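Local coordinates for glycosylation Associate Protein 2 (Streptococcus agalactiae serotype V, PDB 6OYC) that probably takes part, as a member of the Gap123 complex, in the glycosylation and accessory Sec export of serine-rich adhesins, at residues Gly264-Thr268 and Phe269-Gly273; Pro329-Gln332 and Gly333-Tyr337. One frame throughout, in Å; residues are numbered along the deposited sequence.

Contact 1 of 2, residues Gly264-Thr268 and Phe269-Gly273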
ATOM      1  N   GLY B 264       4.480 -13.345   0.229  1.00 32.56           N
ATOM      2  CA  GLY B 264       4.005 -14.586   0.794  1.00 29.61           C
ATOM      3  C   GLY B 264       3.540 -14.501   2.225  1.00 31.19           C
ATOM      4  O   GLY B 264       3.505 -15.526   2.911  1.00 31.41           O
ATOM      5  N   GLY B 265       3.194 -13.309   2.707  1.00 30.74           N
ATOM      6  CA  GLY B 265       2.811 -13.131   4.104  1.00 33.98           C
ATOM      7  C   GLY B 265       3.671 -12.161   4.896  1.00 34.80           C
ATOM      8  O   GLY B 265       3.257 -11.740   5.979  1.00 36.03           O
ATOM      9  N   LEU B 266       4.843 -11.767   4.407  1.00 31.83           N
ATOM     10  CA  LEU B 266       5.740 -10.874   5.129  1.00 31.74           C
ATOM     11  C   LEU B 266       5.446  -9.395   4.899  1.00 31.21           C
ATOM     12  O   LEU B 266       6.145  -8.547   5.471  1.00 34.49           O
ATOM     13  CB  LEU B 266       7.189 -11.173   4.736  1.00 29.70           C
ATOM     14  CG  LEU B 266       7.909 -12.343   5.407  1.00 35.11           C
ATOM     15  CD1 LEU B 266       7.006 -13.514   5.709  1.00 36.60           C
ATOM     16  CD2 LEU B 266       9.147 -12.758   4.594  1.00 31.35           C
ATOM     17  N   GLY B 267       4.455  -9.060   4.074  1.00 28.64           N
ATOM     18  CA  GLY B 267       4.036  -7.681   3.907  1.00 26.76           C
ATOM     19  C   GLY B 267       3.490  -7.345   2.527  1.00 31.54           C
ATOM     20  O   GLY B 267       3.992  -7.825   1.503  1.00 28.35           O
ATOM     21  N   THR B 268       2.468  -6.497   2.490  1.00 30.25           N
ATOM     22  CA  THR B 268       1.936  -6.004   1.231  1.00 30.67           C
ATOM     23  C   THR B 268       2.788  -4.843   0.731  1.00 32.02           C
ATOM     24  O   THR B 268       2.972  -3.845   1.441  1.00 29.21           O
ATOM     25  CB  THR B 268       0.481  -5.561   1.404  1.00 34.49           C
ATOM     26  OG1 THR B 268      -0.311  -6.675   1.852  1.00 33.71           O
ATOM     27  CG2 THR B 268      -0.073  -5.040   0.079  1.00 32.69           C
ATOM     28  N   PHE B 269       3.287  -4.974  -0.502  1.00 28.83           N
ATOM     29  CA  PHE B 269       4.196  -4.008  -1.126  1.00 31.13           C
ATOM     30  C   PHE B 269       5.516  -3.986  -0.370  1.00 31.58           C
ATOM     31  O   PHE B 269       6.506  -4.553  -0.839  1.00 31.26           O
ATOM     32  CB  PHE B 269       3.594  -2.594  -1.205  1.00 27.49           C
ATOM     33  CG  PHE B 269       2.410  -2.480  -2.127  1.00 32.01           C
ATOM     34  CD1 PHE B 269       2.447  -3.026  -3.418  1.00 30.63           C
ATOM     35  CD2 PHE B 269       1.256  -1.811  -1.719  1.00 33.86           C
ATOM     36  CE1 PHE B 269       1.351  -2.903  -4.283  1.00 29.35           C
ATOM     37  CE2 PHE B 269       0.139  -1.698  -2.581  1.00 31.93           C
ATOM     38  CZ  PHE B 269       0.194  -2.242  -3.858  1.00 30.87           C
ATOM     39  N   LEU B 270       5.544  -3.357   0.803  1.00 33.33           N
ATOM     40  CA  LEU B 270       6.731  -3.337   1.644  1.00 33.78           C
ATOM     41  C   LEU B 270       6.649  -4.431   2.700  1.00 33.11           C
ATOM     42  O   LEU B 270       5.575  -4.960   2.992  1.00 32.51           O
ATOM     43  CB  LEU B 270       6.894  -1.973   2.319  1.00 36.44           C
ATOM     44  CG  LEU B 270       7.013  -0.808   1.329  1.00 35.95           C
ATOM     45  CD1 LEU B 270       6.786   0.529   2.045  1.00 38.61           C
ATOM     46  CD2 LEU B 270       8.384  -0.836   0.645  1.00 33.43           C
ATOM     47  N   LEU B 271       7.811  -4.766   3.259  1.00 30.54           N
ATOM     48  CA  LEU B 271       7.886  -5.610   4.439  1.00 31.36           C
ATOM     49  C   LEU B 271       7.092  -4.976   5.582  1.00 34.61           C
ATOM     50  O   LEU B 271       7.352  -3.832   5.978  1.00 33.33           O
ATOM     51  CB  LEU B 271       9.354  -5.795   4.826  1.00 31.88           C
ATOM     52  CG  LEU B 271       9.738  -6.923   5.784  1.00 32.87           C
ATOM     53  CD1 LEU B 271       9.481  -8.307   5.192  1.00 27.83           C
ATOM     54  CD2 LEU B 271      11.188  -6.779   6.201  1.00 32.09           C
ATOM     55  N   GLY B 272       6.101  -5.702   6.096  1.00 34.09           N
ATOM     56  CA  GLY B 272       5.213  -5.160   7.108  1.00 28.56           C
ATOM     57  C   GLY B 272       3.966  -4.476   6.578  1.00 31.92           C
ATOM     58  O   GLY B 272       3.081  -4.149   7.377  1.00 34.88           O
ATOM     59  N   GLY B 273       3.857  -4.257   5.264  1.00 30.89           N
ATOM     60  CA  GLY B 273       2.689  -3.577   4.730  1.00 29.90           C
ATOM     61  C   GLY B 273       1.405  -4.354   4.967  1.00 31.54           C
ATOM     62  O   GLY B 273       1.395  -5.578   5.089  1.00 31.81           O
TER
HETATM   63  O   HOH W   1      -0.434  -8.301   4.449  1.00 38.32           O
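Leu-266 meets Leu-271 and Gly-272 where the loop after strand 251-262 folds back on itself. The return is a type II beta turn from Leu-270 to Gly-273, closed by the bond from Gly-273 N to Leu-270 O. The carbonyl of Leu-266 faces the turn. Gly-272 N donates to Leu-266 O at 2.9 Å, in the carbonyl plane and on a lone pair, with 164° at the hydrogen. Gln-108 gives the same oxygen a second bond through its NE2. The side chain of Leu-271 starts off away from Leu-266, but its end returns. Its CG stands anti to the backbone N (chi1 -164°), and Leu-271 CD1 comes within 3.7 Å of Leu-266 CB. Gly-267 lies against the backbone of the turn. Gly-267 CA makes a CA-H...O contact of 3.3 Å with Leu-270 O, and another with Gly-273 O. Thr-268 N then donates to Gly-273 O at 3.0 Å. The bond is almost straight at the hydrogen, 175°, but the N lies well above the carbonyl plane and off the lone pairs. A water bonded to Thr-268 OG1 adds a weak bond to Gly-273 O. Leu-270 N gives Thr-268 O a weak, bent bond, and Gly-273 CA makes a CA-H...O contact with that oxygen. Met-285 of strand 283-289 touches both Thr-268 and Phe-269. The methyl of Thr-268 covers one face of the Phe-269 ring, with Thr-268 CG2 lying 3.9 Å from Phe-269 CD2.

Contact 2 of 2, residues Pro329-Gln332 and Gly333-Tyr337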
ATOM      1  N   PRO B 329      -4.928   1.818  -4.598  1.00 33.09           N
ATOM      2  CA  PRO B 329      -4.545   1.245  -5.897  1.00 33.31           C
ATOM      3  C   PRO B 329      -5.681   1.099  -6.900  1.00 30.37           C
ATOM      4  O   PRO B 329      -5.475   0.438  -7.917  1.00 32.51           O
ATOM      5  CB  PRO B 329      -4.025  -0.142  -5.490  1.00 32.71           C
ATOM      6  CG  PRO B 329      -4.970  -0.536  -4.360  1.00 33.00           C
ATOM      7  CD  PRO B 329      -5.209   0.772  -3.591  1.00 33.82           C
ATOM      8  N   ARG B 330      -6.858   1.660  -6.649  1.00 30.21           N
ATOM      9  CA  ARG B 330      -8.014   1.408  -7.500  1.00 32.00           C
ATOM     10  C   ARG B 330      -7.941   2.216  -8.796  1.00 33.84           C
ATOM     11  O   ARG B 330      -7.175   3.178  -8.921  1.00 35.68           O
ATOM     12  CB  ARG B 330      -9.308   1.728  -6.744  1.00 33.16           C
ATOM     13  CG  ARG B 330      -9.516   0.854  -5.496  1.00 34.62           C
ATOM     14  CD  ARG B 330     -10.643   1.377  -4.606  1.00 33.93           C
ATOM     15  NE  ARG B 330     -10.363   2.733  -4.132  1.00 35.96           N
ATOM     16  CZ  ARG B 330     -11.278   3.572  -3.652  1.00 36.67           C
ATOM     17  NH1 ARG B 330     -12.550   3.202  -3.563  1.00 33.65           N
ATOM     18  NH2 ARG B 330     -10.922   4.786  -3.255  1.00 35.39           N
ATOM     19  N   LEU B 331      -8.740   1.790  -9.772  1.00 33.45           N
ATOM     20  CA  LEU B 331      -8.971   2.514 -11.035  1.00 33.02           C
ATOM     21  C   LEU B 331      -7.643   2.646 -11.785  1.00 36.04           C
ATOM     22  O   LEU B 331      -6.882   1.670 -11.862  1.00 33.04           O
ATOM     23  CB  LEU B 331      -9.652   3.817 -10.746  1.00 35.14           C
ATOM     24  CG  LEU B 331     -11.077   3.737 -10.221  1.00 37.82           C
ATOM     25  CD1 LEU B 331     -11.772   5.086 -10.390  1.00 38.36           C
ATOM     26  CD2 LEU B 331     -11.856   2.626 -10.915  1.00 38.03           C
ATOM     27  N   GLN B 332      -7.337   3.824 -12.349  1.00 36.40           N
ATOM     28  CA  GLN B 332      -6.055   4.020 -13.024  1.00 36.29           C
ATOM     29  C   GLN B 332      -4.912   4.218 -12.027  1.00 36.39           C
ATOM     30  O   GLN B 332      -3.916   3.488 -12.057  1.00 33.75           O
ATOM     31  CB  GLN B 332      -6.119   5.213 -13.990  1.00 36.94           C
ATOM     32  CG  GLN B 332      -4.884   5.263 -14.910  1.00 43.10           C
ATOM     33  CD  GLN B 332      -4.732   6.579 -15.682  1.00 53.46           C
ATOM     34  OE1 GLN B 332      -5.589   7.460 -15.625  1.00 53.61           O
ATOM     35  NE2 GLN B 332      -3.633   6.703 -16.417  1.00 58.45           N
ATOM     36  N   GLY B 333      -5.017   5.224 -11.162  1.00 37.65           N
ATOM     37  CA  GLY B 333      -3.924   5.519 -10.256  1.00 35.69           C
ATOM     38  C   GLY B 333      -4.385   5.957  -8.876  1.00 37.82           C
ATOM     39  O   GLY B 333      -3.664   6.668  -8.170  1.00 37.24           O
ATOM     40  N   GLY B 334      -5.584   5.541  -8.494  1.00 35.31           N
ATOM     41  CA  GLY B 334      -6.152   5.904  -7.208  1.00 33.57           C
ATOM     42  C   GLY B 334      -7.524   6.511  -7.417  1.00 36.39           C
ATOM     43  O   GLY B 334      -7.846   7.029  -8.489  1.00 39.31           O
ATOM     44  N   ALA B 335      -8.360   6.433  -6.376  1.00 34.81           N
ATOM     45  CA  ALA B 335      -9.701   6.997  -6.424  1.00 34.30           C
ATOM     46  C   ALA B 335      -9.975   7.852  -5.185  1.00 37.61           C
ATOM     47  O   ALA B 335     -11.103   7.887  -4.668  1.00 35.49           O
ATOM     48  CB  ALA B 335     -10.752   5.896  -6.586  1.00 31.70           C
ATOM     49  N   PHE B 336      -8.943   8.535  -4.683  1.00 38.22           N
ATOM     50  CA  PHE B 336      -9.116   9.612  -3.710  1.00 38.76           C
ATOM     51  C   PHE B 336      -9.677   9.111  -2.372  1.00 41.15           C
ATOM     52  O   PHE B 336     -10.385   9.839  -1.673  1.00 44.90           O
ATOM     53  CB  PHE B 336     -10.004  10.720  -4.300  1.00 42.23           C
ATOM     54  CG  PHE B 336      -9.297  11.567  -5.329  1.00 41.69           C
ATOM     55  CD1 PHE B 336      -8.954  11.044  -6.555  1.00 40.65           C
ATOM     56  CD2 PHE B 336      -8.935  12.874  -5.046  1.00 42.74           C
ATOM     57  CE1 PHE B 336      -8.268  11.813  -7.488  1.00 42.33           C
ATOM     58  CE2 PHE B 336      -8.264  13.647  -5.970  1.00 42.15           C
ATOM     59  CZ  PHE B 336      -7.930  13.114  -7.197  1.00 42.47           C
ATOM     60  N   TYR B 337      -9.369   7.866  -2.005  1.00 36.75           N
ATOM     61  CA  TYR B 337      -9.646   7.303  -0.678  1.00 37.78           C
ATOM     62  C   TYR B 337     -11.119   7.339  -0.303  1.00 35.97           C
ATOM     63  O   TYR B 337     -11.462   7.224   0.876  1.00 39.84           O
ATOM     64  CB  TYR B 337      -8.793   7.993   0.399  1.00 33.21           C
ATOM     65  CG  TYR B 337      -7.337   7.926   0.034  1.00 35.61           C
ATOM     66  CD1 TYR B 337      -6.569   6.818   0.362  1.00 34.99           C
ATOM     67  CD2 TYR B 337      -6.737   8.935  -0.722  1.00 35.46           C
ATOM     68  CE1 TYR B 337      -5.221   6.736  -0.010  1.00 34.60           C
ATOM     69  CE2 TYR B 337      -5.394   8.863  -1.079  1.00 35.21           C
ATOM     70  CZ  TYR B 337      -4.646   7.762  -0.730  1.00 31.33           C
ATOM     71  OH  TYR B 337      -3.314   7.684  -1.104  1.00 35.07           O
TER
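Arg-330 O accepts the hydrogen bond from Gly-334 N at 2.9 Å. The donor lies nearly along the C=O axis, yet the bond is bent at the hydrogen, to 135°. It closes an alpha turn, a five-residue turn from Arg-330 to Gly-334. The side chain of Arg-330 runs beside the chain that leaves the turn, at Ala-335 to Tyr-337. It is kinked at chi3 (-60°), and this sets one face of the guanidinium against Ala-335. The methyl CB of Ala-335 sits over that face, 3.4 Å above the plane of the Arg-330 guanidinium and offset toward the rim. Ala-335 CB is 3.5 Å from Arg-330 NH2 and 3.8 Å from Arg-330 CZ. Tyr-337 N approaches at the edge, near the plane, 3.7 Å from Arg-330 NH2. These residues belong to the loop that leaves strand 323-327 for helix 341-358, a strand-to-helix connection in the alpha/beta-hydrolase-like part of the chain. Asp-328 OD2 takes a salt bridge from Arg-330 NH2 and hydrogen bonds from the backbone N of Ala-335 and Tyr-337, so it links the guanidinium to the backbone beside it and probably balances its charge. Arg-330 NH1 also reaches Ile-338 O in a hydrogen bond, and Tyr-343 makes a cation-pi contact with the arginine. Leu-422 of helix 416-424 touches both Leu-331 and Ala-335. These two residues also meet each other. The leucine points its CB toward residues 333-337, and Leu-331 CD1 ends 4.0 Å from Ala-335 CB.

In the fold
Contact 1 comes first in the sequence and contact 2 follows. The centres are about 20 Å apart, but the nearest atoms are separated by only about 5 Å. Both loops adjoin the mixed eight-stranded sheet. Residues 264-273 lead from strand 251-262 of an antiparallel sheet into edge strand 274-277. Residues 329-337 follow strand 323-327, two places further in. Strand 283-289 lies between these two strands, and its Met-285 touches Thr-268 and Phe-269 of contact 1 and Pro-329 of contact 2. Glu-308 likewise touches Phe-269 and Pro-329. Contact 1 thus lies where two sheets are joined, while Tyr-337 of contact 2 touches the predicted nucleophile elbow, whose catalytic role is unconfirmed.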